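Local coordinates for adenosine monophosphate-protein transferase (Pyrococcus horikoshii, PDB 2D16) that is of unknown function but belongs to the adenosine-specific kinase family and may transfer adenosine monophosphate to proteins, at residues Ala71-Lys76 / Val84-Asn89; Asn94-Ile99 / Ala106-Ala111. All blocks are in the same frame, centred on the assembly; numbering follows the deposited sequence.

In the fold
Following the chain from the N terminus, helix 64-77 is the first element that takes part. It turns back through a short connection into strand 82-88, and interaction 1 closes that loop between 71-76 and 84-89. After three residues the chain enters helix 92-100, which turns back into strand 105-112. Interaction 2 closes this second loop between 94-99 and 106-111. The two loops follow in series and neither nests in nor crosses the other. Both contacts reach the same five-stranded antiparallel sheet: strand 82-88 lies inside it and strand 105-112 at one end. The contacts also meet directly, with Ile85 CD1 3.6 Å from Ile99 CD1 and Met87 packed on Val95.

Interaction 1: Ala71-Lys76 / Val84-Asn89; sequences AKNAVK and VILMKN
Val84 points one methyl group at the backbone and side chain of Ala74. Its CG2 lies 3.9 Å from Ala74 CA and equally far from Ala74 CB. CG1 is anti to the backbone N (chi1 177°), which leaves CG2 beside that N as the branch that touches the helix. Two residues further along the strand, Leu86 also faces the helix. Its CD1 comes within 3.8 Å of Asn73 ND2, and the two side chains cross at about a right angle. Asn73 CB also lies 4.3 Å from Val84 CG1, so Asn73 meets both strand residues. Helix 64-77 packs here on one face of the antiparallel sheet; the axes of segments 71-76 and 84-88 run roughly antiparallel, at 156°. Ala74 also touches Ala48 of the adjoining strand 44-51, while Leu69 of the same helix touches Leu86. The amide of Asn73 finds its polar partners away from the strand: OD1 accepts a hydrogen bond from Glu10 N, and ND2 makes a weak hydrogen bond to Leu69 O. The strand thus offers only hydrocarbon to this amide. The contact is held by van der Waals packing, and the buried amide takes its polar partners from main-chain atoms outside it, though the one at ND2 is weak.

Interaction 2: Asn94-Ile99 / Ala106-Ala111; sequences NVLNTI and AMIYGA
Ile108 faces helix 92-100 from a strand that carries two classic beta bulges, one before Ile108 and one after it. Ala106 and Met107 both face Gln21, and Tyr109 and Gly110 both face Ile19. This bulged strand 105-112 lies at one end of the five-stranded antiparallel sheet, and the helix packs on the sheet face opposite to that covered by helix 64-77. The contact is wholly apolar. Ile108 reaches out with CG1 anti to its carbonyl carbon (chi1 -58°) and an extended chain, which brings CD1 to the helix. There CD1 sits between two helix side chains, 3.7 Å from Leu96 CD2 and close to Ile99. The Leu96 and Ile108 side chains approach at a slant, whereas Ile99 and Ile108 cross at about a right angle. Leu96 CD2 also reaches Ala111 CB at 4.1 Å, past the second bulge. Ile18 touches Ile99, Ile108 and Ala111, which ties the contact to strand 16-22, the neighbour of strand 105-112 in the sheet. At the start of the segment, Asn94 ND2 donates a hydrogen bond to Thr38 O of the second subunit. The shortest approach is between Ile99 CG2 and Ile108 CD1, at 3.5 Å.

Interaction 1: Ala71-Lys76 / Val84-Asn89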
loop_
_atom_site.group_PDB
_atom_site.type_symbol
_atom_site.label_atom_id
_atom_site.label_comp_id
_atom_site.label_asym_id
_atom_site.label_seq_id
_atom_site.Cartn_x
_atom_site.Cartn_y
_atom_site.Cartn_z
ATOM N N ALA A 71 -5.932 4.183 -53.701
ATOM C CA ALA A 71 -6.853 4.668 -54.720
ATOM C C ALA A 71 -6.446 4.212 -56.121
ATOM O O ALA A 71 -7.289 3.834 -56.930
ATOM C CB ALA A 71 -6.932 6.191 -54.664
ATOM N N LYS A 72 -5.149 4.254 -56.404
ATOM C CA LYS A 72 -4.649 3.841 -57.707
ATOM C C LYS A 72 -4.944 2.361 -57.951
ATOM O O LYS A 72 -5.372 1.981 -59.039
ATOM C CB LYS A 72 -3.143 4.092 -57.794
ATOM C CG LYS A 72 -2.539 3.813 -59.161
ATOM C CD LYS A 72 -1.038 4.088 -59.149
ATOM C CE LYS A 72 -0.409 3.826 -60.509
ATOM N NZ LYS A 72 1.067 4.054 -60.497
ATOM N N ASN A 73 -4.710 1.532 -56.937
ATOM C CA ASN A 73 -4.965 0.095 -57.053
ATOM C C ASN A 73 -6.464 -0.177 -57.166
ATOM O O ASN A 73 -6.899 -1.000 -57.972
ATOM C CB ASN A 73 -4.419 -0.659 -55.834
ATOM C CG ASN A 73 -2.918 -0.903 -55.911
ATOM O OD1 ASN A 73 -2.431 -1.616 -56.793
ATOM N ND2 ASN A 73 -2.180 -0.307 -54.991
ATOM N N ALA A 74 -7.247 0.519 -56.351
ATOM C CA ALA A 74 -8.695 0.343 -56.356
ATOM C C ALA A 74 -9.351 0.716 -57.685
ATOM O O ALA A 74 -10.213 -0.012 -58.174
ATOM C CB ALA A 74 -9.323 1.147 -55.224
ATOM N N VAL A 75 -8.956 1.843 -58.273
ATOM C CA VAL A 75 -9.563 2.259 -59.535
ATOM C C VAL A 75 -9.156 1.324 -60.679
ATOM O O VAL A 75 -9.914 1.130 -61.632
ATOM C CB VAL A 75 -9.208 3.739 -59.887
ATOM C CG1 VAL A 75 -7.792 3.847 -60.394
ATOM C CG2 VAL A 75 -10.199 4.275 -60.911
ATOM N N LYS A 76 -7.968 0.736 -60.571
ATOM C CA LYS A 76 -7.500 -0.191 -61.590
ATOM C C LYS A 76 -8.352 -1.454 -61.492
ATOM O O LYS A 76 -8.809 -1.980 -62.502
ATOM C CB LYS A 76 -6.022 -0.531 -61.379
ATOM C CG LYS A 76 -5.433 -1.387 -62.493
ATOM C CD LYS A 76 -5.637 -0.732 -63.858
ATOM C CE LYS A 76 -5.136 -1.618 -64.988
ATOM N NZ LYS A 76 -3.687 -1.933 -64.841
ATOM N N VAL A 84 -9.855 -1.491 -51.026
ATOM C CA VAL A 84 -8.439 -1.808 -50.929
ATOM C C VAL A 84 -7.803 -1.054 -49.772
ATOM O O VAL A 84 -7.969 0.161 -49.643
ATOM C CB VAL A 84 -7.678 -1.415 -52.221
ATOM C CG1 VAL A 84 -6.185 -1.696 -52.048
ATOM C CG2 VAL A 84 -8.233 -2.176 -53.417
ATOM N N ILE A 85 -7.069 -1.781 -48.937
ATOM C CA ILE A 85 -6.387 -1.183 -47.803
ATOM C C ILE A 85 -4.890 -1.440 -47.915
ATOM O O ILE A 85 -4.471 -2.558 -48.194
ATOM C CB ILE A 85 -6.851 -1.793 -46.459
ATOM C CG1 ILE A 85 -8.357 -1.592 -46.279
ATOM C CG2 ILE A 85 -6.080 -1.152 -45.306
ATOM C CD1 ILE A 85 -8.933 -2.385 -45.121
ATOM N N LEU A 86 -4.098 -0.393 -47.719
ATOM C CA LEU A 86 -2.644 -0.514 -47.729
ATOM C C LEU A 86 -2.232 0.089 -46.397
ATOM O O LEU A 86 -2.562 1.237 -46.104
ATOM C CB LEU A 86 -2.022 0.264 -48.897
ATOM C CG LEU A 86 -2.247 -0.325 -50.294
ATOM C CD1 LEU A 86 -1.628 0.585 -51.342
ATOM C CD2 LEU A 86 -1.632 -1.717 -50.370
ATOM N N MET A 87 -1.529 -0.684 -45.580
ATOM C CA MET A 87 -1.144 -0.204 -44.261
ATOM C C MET A 87 0.258 -0.606 -43.825
ATOM O O MET A 87 0.887 -1.494 -44.403
ATOM C CB MET A 87 -2.132 -0.736 -43.221
ATOM C CG MET A 87 -2.038 -2.257 -43.053
ATOM S SD MET A 87 -3.193 -2.953 -41.846
ATOM C CE MET A 87 -2.428 -4.544 -41.524
ATOM N N LYS A 88 0.727 0.074 -42.784
ATOM C CA LYS A 88 2.018 -0.197 -42.176
ATOM C C LYS A 88 1.859 0.068 -40.679
ATOM O O LYS A 88 0.870 0.675 -40.255
ATOM C CB LYS A 88 3.111 0.692 -42.783
ATOM C CG LYS A 88 2.884 2.184 -42.640
ATOM C CD LYS A 88 4.035 2.952 -43.290
ATOM C CE LYS A 88 3.878 4.457 -43.122
ATOM N NZ LYS A 88 5.028 5.197 -43.724
ATOM N N ASN A 89 2.819 -0.397 -39.885
ATOM C CA ASN A 89 2.784 -0.239 -38.433
ATOM C C ASN A 89 1.654 -1.074 -37.827
ATOM O O ASN A 89 1.168 -0.794 -36.730
ATOM C CB ASN A 89 2.614 1.235 -38.044
ATOM C CG ASN A 89 3.745 2.107 -38.557
ATOM O OD1 ASN A 89 4.860 1.632 -38.768
ATOM N ND2 ASN A 89 3.466 3.389 -38.746
#

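Interaction 2: Asn94-Ile99 / Ala106-Ala111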
loop_
_atom_site.group_PDB
_atom_site.type_symbol
_atom_site.label_atom_id
_atom_site.label_comp_id
_atom_site.label_asym_id
_atom_site.label_seq_id
_atom_site.Cartn_x
_atom_site.Cartn_y
_atom_site.Cartn_z
ATOM N N ASN A 94 -3.650 -8.291 -36.719
ATOM C CA ASN A 94 -4.101 -7.303 -35.744
ATOM C C ASN A 94 -5.363 -6.578 -36.209
ATOM O O ASN A 94 -6.035 -5.936 -35.400
ATOM C CB ASN A 94 -3.035 -6.220 -35.506
ATOM C CG ASN A 94 -1.664 -6.784 -35.185
ATOM O OD1 ASN A 94 -0.657 -6.420 -35.800
ATOM N ND2 ASN A 94 -1.622 -7.701 -34.225
ATOM N N VAL A 95 -5.688 -6.675 -37.496
ATOM C CA VAL A 95 -6.841 -5.937 -38.023
ATOM C C VAL A 95 -7.943 -6.683 -38.771
ATOM O O VAL A 95 -9.009 -6.115 -39.011
ATOM C CB VAL A 95 -6.374 -4.800 -38.965
ATOM C CG1 VAL A 95 -5.259 -3.993 -38.304
ATOM C CG2 VAL A 95 -5.913 -5.375 -40.288
ATOM N N LEU A 96 -7.705 -7.930 -39.160
ATOM C CA LEU A 96 -8.723 -8.656 -39.910
ATOM C C LEU A 96 -10.072 -8.770 -39.213
ATOM O O LEU A 96 -11.112 -8.594 -39.851
ATOM C CB LEU A 96 -8.212 -10.044 -40.303
ATOM C CG LEU A 96 -7.173 -10.035 -41.430
ATOM C CD1 LEU A 96 -6.552 -11.415 -41.554
ATOM C CD2 LEU A 96 -7.822 -9.623 -42.747
ATOM N N ASN A 97 -10.071 -9.055 -37.914
ATOM C CA ASN A 97 -11.337 -9.168 -37.198
ATOM C C ASN A 97 -12.084 -7.833 -37.173
ATOM O O ASN A 97 -13.311 -7.805 -37.231
ATOM C CB ASN A 97 -11.105 -9.704 -35.782
ATOM C CG ASN A 97 -10.873 -11.208 -35.772
ATOM O OD1 ASN A 97 -10.879 -11.850 -36.826
ATOM N ND2 ASN A 97 -10.673 -11.776 -34.589
ATOM N N THR A 98 -11.351 -6.725 -37.103
ATOM C CA THR A 98 -11.991 -5.410 -37.107
ATOM C C THR A 98 -12.719 -5.203 -38.439
ATOM O O THR A 98 -13.826 -4.656 -38.482
ATOM C CB THR A 98 -10.943 -4.286 -36.909
ATOM O OG1 THR A 98 -10.414 -4.366 -35.580
ATOM C CG2 THR A 98 -11.572 -2.908 -37.119
ATOM N N ILE A 99 -12.102 -5.652 -39.526
ATOM C CA ILE A 99 -12.701 -5.515 -40.848
ATOM C C ILE A 99 -13.878 -6.475 -41.024
ATOM O O ILE A 99 -14.948 -6.072 -41.488
ATOM C CB ILE A 99 -11.664 -5.772 -41.951
ATOM C CG1 ILE A 99 -10.516 -4.767 -41.812
ATOM C CG2 ILE A 99 -12.320 -5.649 -43.328
ATOM C CD1 ILE A 99 -9.318 -5.070 -42.697
ATOM N N ALA A 106 -18.777 -7.448 -46.588
ATOM C CA ALA A 106 -19.319 -8.754 -46.936
ATOM C C ALA A 106 -18.238 -9.797 -46.693
ATOM O O ALA A 106 -18.452 -10.776 -45.973
ATOM C CB ALA A 106 -19.746 -8.775 -48.397
ATOM N N MET A 107 -17.073 -9.584 -47.294
ATOM C CA MET A 107 -15.975 -10.523 -47.139
ATOM C C MET A 107 -14.624 -9.901 -47.441
ATOM O O MET A 107 -14.535 -8.782 -47.945
ATOM C CB MET A 107 -16.200 -11.739 -48.049
ATOM C CG MET A 107 -16.349 -11.409 -49.528
ATOM S SD MET A 107 -14.791 -11.097 -50.371
ATOM C CE MET A 107 -14.138 -12.787 -50.495
ATOM N N ILE A 108 -13.573 -10.637 -47.097
ATOM C CA ILE A 108 -12.201 -10.211 -47.339
ATOM C C ILE A 108 -11.563 -11.256 -48.256
ATOM O O ILE A 108 -11.520 -12.442 -47.921
ATOM C CB ILE A 108 -11.395 -10.130 -46.027
ATOM C CG1 ILE A 108 -12.068 -9.154 -45.051
ATOM C CG2 ILE A 108 -9.961 -9.678 -46.328
ATOM C CD1 ILE A 108 -11.366 -9.036 -43.709
ATOM N N TYR A 109 -11.081 -10.811 -49.415
ATOM C CA TYR A 109 -10.452 -11.691 -50.402
ATOM C C TYR A 109 -9.111 -12.258 -49.930
ATOM O O TYR A 109 -8.811 -13.438 -50.139
ATOM C CB TYR A 109 -10.250 -10.926 -51.719
ATOM C CG TYR A 109 -11.540 -10.588 -52.440
ATOM C CD1 TYR A 109 -12.262 -11.573 -53.115
ATOM C CD2 TYR A 109 -12.041 -9.286 -52.440
ATOM C CE1 TYR A 109 -13.460 -11.271 -53.775
ATOM C CE2 TYR A 109 -13.238 -8.972 -53.096
ATOM C CZ TYR A 109 -13.938 -9.967 -53.760
ATOM O OH TYR A 109 -15.116 -9.660 -54.406
ATOM N N GLY A 110 -8.303 -11.419 -49.295
ATOM C CA GLY A 110 -7.008 -11.869 -48.819
ATOM C C GLY A 110 -6.226 -10.733 -48.198
ATOM O O GLY A 110 -6.643 -9.581 -48.275
ATOM N N ALA A 111 -5.094 -11.053 -47.581
ATOM C CA ALA A 111 -4.267 -10.035 -46.939
ATOM C C ALA A 111 -2.854 -10.542 -46.688
ATOM O O ALA A 111 -2.667 -11.664 -46.223
ATOM C CB ALA A 111 -4.896 -9.617 -45.615
#